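Local coordinates for ATP-dependent Clp protease proteolytic subunit (PDB 4JCQ), which probably serves as the serine-protease component of an ATP-dependent Clp machine, cutting misfolded proteins into small peptides inside a chamber of stacked heptameric rings, at residues 61-75 against 89-101. Sequence-based numbering, arbitrary orientation.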
loop_
_atom_site.group_PDB
_atom_site.type_symbol
_atom_site.label_atom_id
_atom_site.label_comp_id
_atom_site.label_asym_id
_atom_site.label_seq_id
_atom_site.Cartn_x
_atom_site.Cartn_y
_atom_site.Cartn_z
ATOM N N GLY H 61 -20.989 10.003 13.884
ATOM C CA GLY H 61 -21.878 8.860 13.691
ATOM C C GLY H 61 -21.536 8.086 12.431
ATOM O O GLY H 61 -20.401 8.130 11.953
ATOM N N GLY H 62 -22.524 7.378 11.896
ATOM C CA GLY H 62 -22.341 6.584 10.686
ATOM C C GLY H 62 -23.429 5.540 10.518
ATOM O O GLY H 62 -24.612 5.874 10.447
ATOM N N HIS H 63 -23.023 4.274 10.465
ATOM C CA HIS H 63 -23.940 3.163 10.209
ATOM C C HIS H 63 -24.450 2.565 11.490
ATOM O O HIS H 63 -23.664 2.193 12.367
ATOM C CB HIS H 63 -23.250 2.097 9.361
ATOM C CG HIS H 63 -22.857 2.574 7.981
ATOM N ND1 HIS H 63 -21.771 3.339 7.761
ATOM C CD2 HIS H 63 -23.443 2.359 6.736
ATOM C CE1 HIS H 63 -21.669 3.606 6.445
ATOM N NE2 HIS H 63 -22.693 3.005 5.819
ATOM N N VAL H 64 -25.774 2.462 11.600
ATOM C CA VAL H 64 -26.442 1.996 12.823
ATOM C C VAL H 64 -25.953 0.623 13.307
ATOM O O VAL H 64 -25.687 0.442 14.497
ATOM C CB VAL H 64 -27.993 2.042 12.691
ATOM C CG1 VAL H 64 -28.481 1.228 11.496
ATOM C CG2 VAL H 64 -28.674 1.586 13.978
ATOM N N GLU H 65 -25.812 -0.326 12.382
ATOM C CA GLU H 65 -25.430 -1.699 12.725
ATOM C C GLU H 65 -24.000 -1.793 13.266
ATOM O O GLU H 65 -23.705 -2.635 14.119
ATOM C CB GLU H 65 -25.640 -2.648 11.532
ATOM C CG GLU H 65 -24.655 -2.494 10.375
ATOM C CD GLU H 65 -24.958 -1.323 9.449
ATOM O OE1 GLU H 65 -26.002 -0.653 9.613
ATOM O OE2 GLU H 65 -24.137 -1.071 8.543
ATOM N N ALA H 66 -23.124 -0.924 12.766
ATOM C CA ALA H 66 -21.755 -0.828 13.261
ATOM C C ALA H 66 -21.729 -0.218 14.660
ATOM O O ALA H 66 -20.957 -0.651 15.515
ATOM C CB ALA H 66 -20.905 -0.007 12.305
ATOM N N GLY H 67 -22.574 0.789 14.880
ATOM C CA GLY H 67 -22.730 1.404 16.196
ATOM C C GLY H 67 -23.280 0.425 17.219
ATOM O O GLY H 67 -22.839 0.413 18.372
ATOM N N ASP H 68 -24.239 -0.395 16.788
ATOM C CA ASP H 68 -24.835 -1.432 17.634
ATOM C C ASP H 68 -23.803 -2.458 18.099
ATOM O O ASP H 68 -23.794 -2.852 19.267
ATOM C CB ASP H 68 -25.983 -2.132 16.897
ATOM C CG ASP H 68 -27.227 -1.264 16.780
ATOM O OD1 ASP H 68 -28.026 -1.493 15.846
ATOM O OD2 ASP H 68 -27.415 -0.354 17.619
ATOM N N THR H 69 -22.938 -2.882 17.179
ATOM C CA THR H 69 -21.873 -3.838 17.487
ATOM C C THR H 69 -20.894 -3.284 18.522
ATOM O O THR H 69 -20.592 -3.955 19.509
ATOM C CB THR H 69 -21.131 -4.300 16.209
ATOM O OG1 THR H 69 -22.004 -5.124 15.430
ATOM C CG2 THR H 69 -19.886 -5.112 16.552
ATOM N N ILE H 70 -20.416 -2.059 18.304
ATOM C CA ILE H 70 -19.472 -1.429 19.234
ATOM C C ILE H 70 -20.111 -1.221 20.612
ATOM O O ILE H 70 -19.493 -1.526 21.635
ATOM C CB ILE H 70 -18.899 -0.105 18.678
ATOM C CG1 ILE H 70 -18.125 -0.368 17.380
ATOM C CG2 ILE H 70 -17.989 0.560 19.702
ATOM C CD1 ILE H 70 -17.853 0.870 16.550
ATOM N N HIS H 71 -21.345 -0.719 20.625
ATOM C CA HIS H 71 -22.124 -0.571 21.861
ATOM C C HIS H 71 -22.182 -1.865 22.632
ATOM O O HIS H 71 -21.860 -1.900 23.824
ATOM C CB HIS H 71 -23.535 -0.072 21.545
ATOM C CG HIS H 71 -24.480 -0.096 22.730
ATOM N ND1 HIS H 71 -25.095 -1.221 23.144
ATOM C CD2 HIS H 71 -24.915 0.922 23.576
ATOM C CE1 HIS H 71 -25.873 -0.943 24.208
ATOM N NE2 HIS H 71 -25.763 0.370 24.471
ATOM N N ASP H 72 -22.588 -2.937 21.954
ATOM C CA ASP H 72 -22.762 -4.243 22.590
ATOM C C ASP H 72 -21.442 -4.893 23.004
ATOM O O ASP H 72 -21.383 -5.567 24.032
ATOM C CB ASP H 72 -23.574 -5.182 21.693
ATOM C CG ASP H 72 -25.061 -4.852 21.685
ATOM O OD1 ASP H 72 -25.821 -5.558 20.990
ATOM O OD2 ASP H 72 -25.477 -3.890 22.368
ATOM N N MET H 73 -20.389 -4.681 22.217
ATOM C CA MET H 73 -19.060 -5.209 22.553
ATOM C C MET H 73 -18.494 -4.565 23.817
ATOM O O MET H 73 -17.836 -5.234 24.619
ATOM C CB MET H 73 -18.078 -5.049 21.385
ATOM C CG MET H 73 -18.281 -6.035 20.238
ATOM S SD MET H 73 -18.181 -7.786 20.682
ATOM C CE MET H 73 -16.578 -7.873 21.471
ATOM N N ILE H 74 -18.758 -3.268 23.985
ATOM C CA ILE H 74 -18.378 -2.534 25.194
ATOM C C ILE H 74 -19.023 -3.156 26.435
ATOM O O ILE H 74 -18.353 -3.364 27.447
ATOM C CB ILE H 74 -18.726 -1.027 25.079
ATOM C CG1 ILE H 74 -17.729 -0.319 24.153
ATOM C CG2 ILE H 74 -18.736 -0.353 26.447
ATOM C CD1 ILE H 74 -18.189 1.040 23.662
ATOM N N LYS H 75 -20.315 -3.467 26.341
ATOM C CA LYS H 75 -21.044 -4.100 27.443
ATOM C C LYS H 75 -20.699 -5.582 27.614
ATOM O O LYS H 75 -20.788 -6.116 28.721
ATOM C CB LYS H 75 -22.555 -3.928 27.265
ATOM C CG LYS H 75 -23.051 -2.512 27.505
ATOM C CD LYS H 75 -24.554 -2.483 27.731
ATOM C CE LYS H 75 -25.014 -1.102 28.166
ATOM N NZ LYS H 75 -26.445 -1.096 28.576
ATOM N N VAL H 89 -19.708 14.253 19.493
ATOM C CA VAL H 89 -20.271 12.918 19.668
ATOM C C VAL H 89 -21.725 13.000 19.221
ATOM O O VAL H 89 -22.542 13.659 19.868
ATOM C CB VAL H 89 -20.204 12.440 21.138
ATOM C CG1 VAL H 89 -20.758 11.025 21.272
ATOM C CG2 VAL H 89 -18.779 12.504 21.676
ATOM N N ALA H 90 -22.040 12.349 18.103
ATOM C CA ALA H 90 -23.377 12.459 17.520
ATOM C C ALA H 90 -23.901 11.143 16.965
ATOM O O ALA H 90 -23.129 10.301 16.501
ATOM C CB ALA H 90 -23.393 13.528 16.434
ATOM N N SER H 91 -25.226 10.990 17.018
ATOM C CA SER H 91 -25.938 9.898 16.349
ATOM C C SER H 91 -25.446 8.513 16.786
ATOM O O SER H 91 -25.547 8.173 17.964
ATOM C CB SER H 91 -25.887 10.083 14.826
ATOM O OG SER H 91 -26.370 11.371 14.468
ATOM N N ALA H 92 -24.912 7.723 15.854
ATOM C CA ALA H 92 -24.368 6.400 16.193
ATOM C C ALA H 92 -23.224 6.503 17.205
ATOM O O ALA H 92 -22.997 5.582 17.990
ATOM C CB ALA H 92 -23.916 5.661 14.942
ATOM N N GLY H 93 -22.510 7.629 17.176
ATOM C CA GLY H 93 -21.471 7.922 18.163
ATOM C C GLY H 93 -22.025 8.080 19.572
ATOM O O GLY H 93 -21.378 7.690 20.546
ATOM N N ILE H 94 -23.220 8.662 19.675
ATOM C CA ILE H 94 -23.934 8.794 20.952
ATOM C C ILE H 94 -24.334 7.427 21.511
ATOM O O ILE H 94 -24.213 7.174 22.715
ATOM C CB ILE H 94 -25.168 9.726 20.813
ATOM C CG1 ILE H 94 -24.748 11.197 20.938
ATOM C CG2 ILE H 94 -26.262 9.386 21.823
ATOM C CD1 ILE H 94 -24.447 11.666 22.350
ATOM N N THR H 95 -24.797 6.548 20.625
ATOM C CA THR H 95 -25.184 5.189 20.998
ATOM C C THR H 95 -23.997 4.442 21.614
ATOM O O THR H 95 -24.139 3.780 22.646
ATOM C CB THR H 95 -25.756 4.428 19.784
ATOM O OG1 THR H 95 -26.858 5.169 19.246
ATOM C CG2 THR H 95 -26.240 3.033 20.181
ATOM N N ILE H 96 -22.831 4.572 20.986
ATOM C CA ILE H 96 -21.589 3.987 21.495
ATOM C C ILE H 96 -21.206 4.598 22.845
ATOM O O ILE H 96 -20.918 3.877 23.799
ATOM C CB ILE H 96 -20.431 4.160 20.486
ATOM C CG1 ILE H 96 -20.674 3.287 19.250
ATOM C CG2 ILE H 96 -19.089 3.821 21.128
ATOM C CD1 ILE H 96 -19.861 3.688 18.037
ATOM N N TYR H 97 -21.216 5.928 22.911
ATOM C CA TYR H 97 -20.885 6.667 24.130
ATOM C C TYR H 97 -21.720 6.201 25.324
ATOM O O TYR H 97 -21.197 6.018 26.429
ATOM C CB TYR H 97 -21.067 8.174 23.893
ATOM C CG TYR H 97 -20.659 9.048 25.058
ATOM C CD1 TYR H 97 -19.349 9.508 25.186
ATOM C CD2 TYR H 97 -21.589 9.420 26.031
ATOM C CE1 TYR H 97 -18.972 10.310 26.255
ATOM C CE2 TYR H 97 -21.223 10.219 27.103
ATOM C CZ TYR H 97 -19.917 10.659 27.213
ATOM O OH TYR H 97 -19.562 11.451 28.279
ATOM N N LEU H 98 -23.012 5.984 25.083
ATOM C CA LEU H 98 -23.953 5.609 26.133
ATOM C C LEU H 98 -23.885 4.136 26.554
ATOM O O LEU H 98 -24.637 3.712 27.434
ATOM C CB LEU H 98 -25.384 5.992 25.728
ATOM C CG LEU H 98 -25.710 7.488 25.632
ATOM C CD1 LEU H 98 -27.117 7.691 25.094
ATOM C CD2 LEU H 98 -25.541 8.198 26.969
ATOM N N ALA H 99 -22.986 3.367 25.940
ATOM C CA ALA H 99 -22.756 1.972 26.338
ATOM C C ALA H 99 -22.106 1.867 27.718
ATOM O O ALA H 99 -22.313 0.889 28.436
ATOM C CB ALA H 99 -21.910 1.247 25.301
ATOM N N ALA H 100 -21.315 2.875 28.080
ATOM C CA ALA H 100 -20.675 2.923 29.390
ATOM C C ALA H 100 -21.683 3.327 30.461
ATOM O O ALA H 100 -22.634 4.067 30.181
ATOM C CB ALA H 100 -19.501 3.890 29.371
ATOM N N GLU H 101 -21.473 2.834 31.681
ATOM C CA GLU H 101 -22.311 3.199 32.824
ATOM C C GLU H 101 -22.172 4.692 33.100
ATOM O O GLU H 101 -21.110 5.273 32.859
ATOM C CB GLU H 101 -21.932 2.383 34.067
ATOM C CG GLU H 101 -22.079 0.873 33.911
ATOM C CD GLU H 101 -23.509 0.430 33.643
ATOM O OE1 GLU H 101 -23.707 -0.425 32.753
ATOM O OE2 GLU H 101 -24.436 0.931 34.315
HETATM O O HOH W 1 -25.122 7.770 12.738
HETATM O O HOH W 2 -26.516 1.683 26.775
#
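What corresponds to the oxyanion hole in ClpP-type serine proteases is formed, as in relatives, by the amides of Gly62 and Ala92, the latter just after the predicted nucleophile Ser91. Water 1 lies where a substrate carbonyl oxygen would be expected, accepting bonds from Gly62 N at 2.8 Å and Ala92 N at 3.1 Å. Ser91, at the N-cap of helix 92-97, has a positive phi (57°) in the turn between strand and helix, but its OG bonds to the carbonyl O of His116, consistent with a triad that is not aligned for catalysis. Gly61 CA packs directly against this turn, nearest to Gly93 N at 3.7 Å.

From here helices 64-75 and 92-97 run side by side, nearly parallel at 10° and 8.4 Å between axes. Gly67 permits the close approach, and the side chain of Ile96 enters as a knob among Gly67, Ile70, His71 and Ile74. Its CG2 branch meets Ile70 CG2 at 3.7 Å, while Ile74 reaches the same methyl with CD1, crossing Ile96 at about a right angle. Ala99 CB, in the turn after the helix, packs against Ile74 CG2, His71 O and His71 CD2.

With CG anti to the backbone N (chi1 171°), the His71 ring swings across to the second helix. Its edge presents CD2 to Thr95 O at 3.1 Å; ND1 donates to Asp72 OD2 at 2.8 Å, nearly in the ring plane. NE2 and water 2 are hydrogen-bonded, and that water donates to Leu98 O. With both ring nitrogens engaged, the ring's rotation is held.

Helix 32-48 packs on Ile70 and Met73, helix 133-151 touches His71 and Leu98, and strand 111-114 lies against Val89, Ala90 and Ile94. From helix 64-75, Asp72 OD1 accepts a hydrogen bond from the backbone N of Asn110 of a neighbouring subunit.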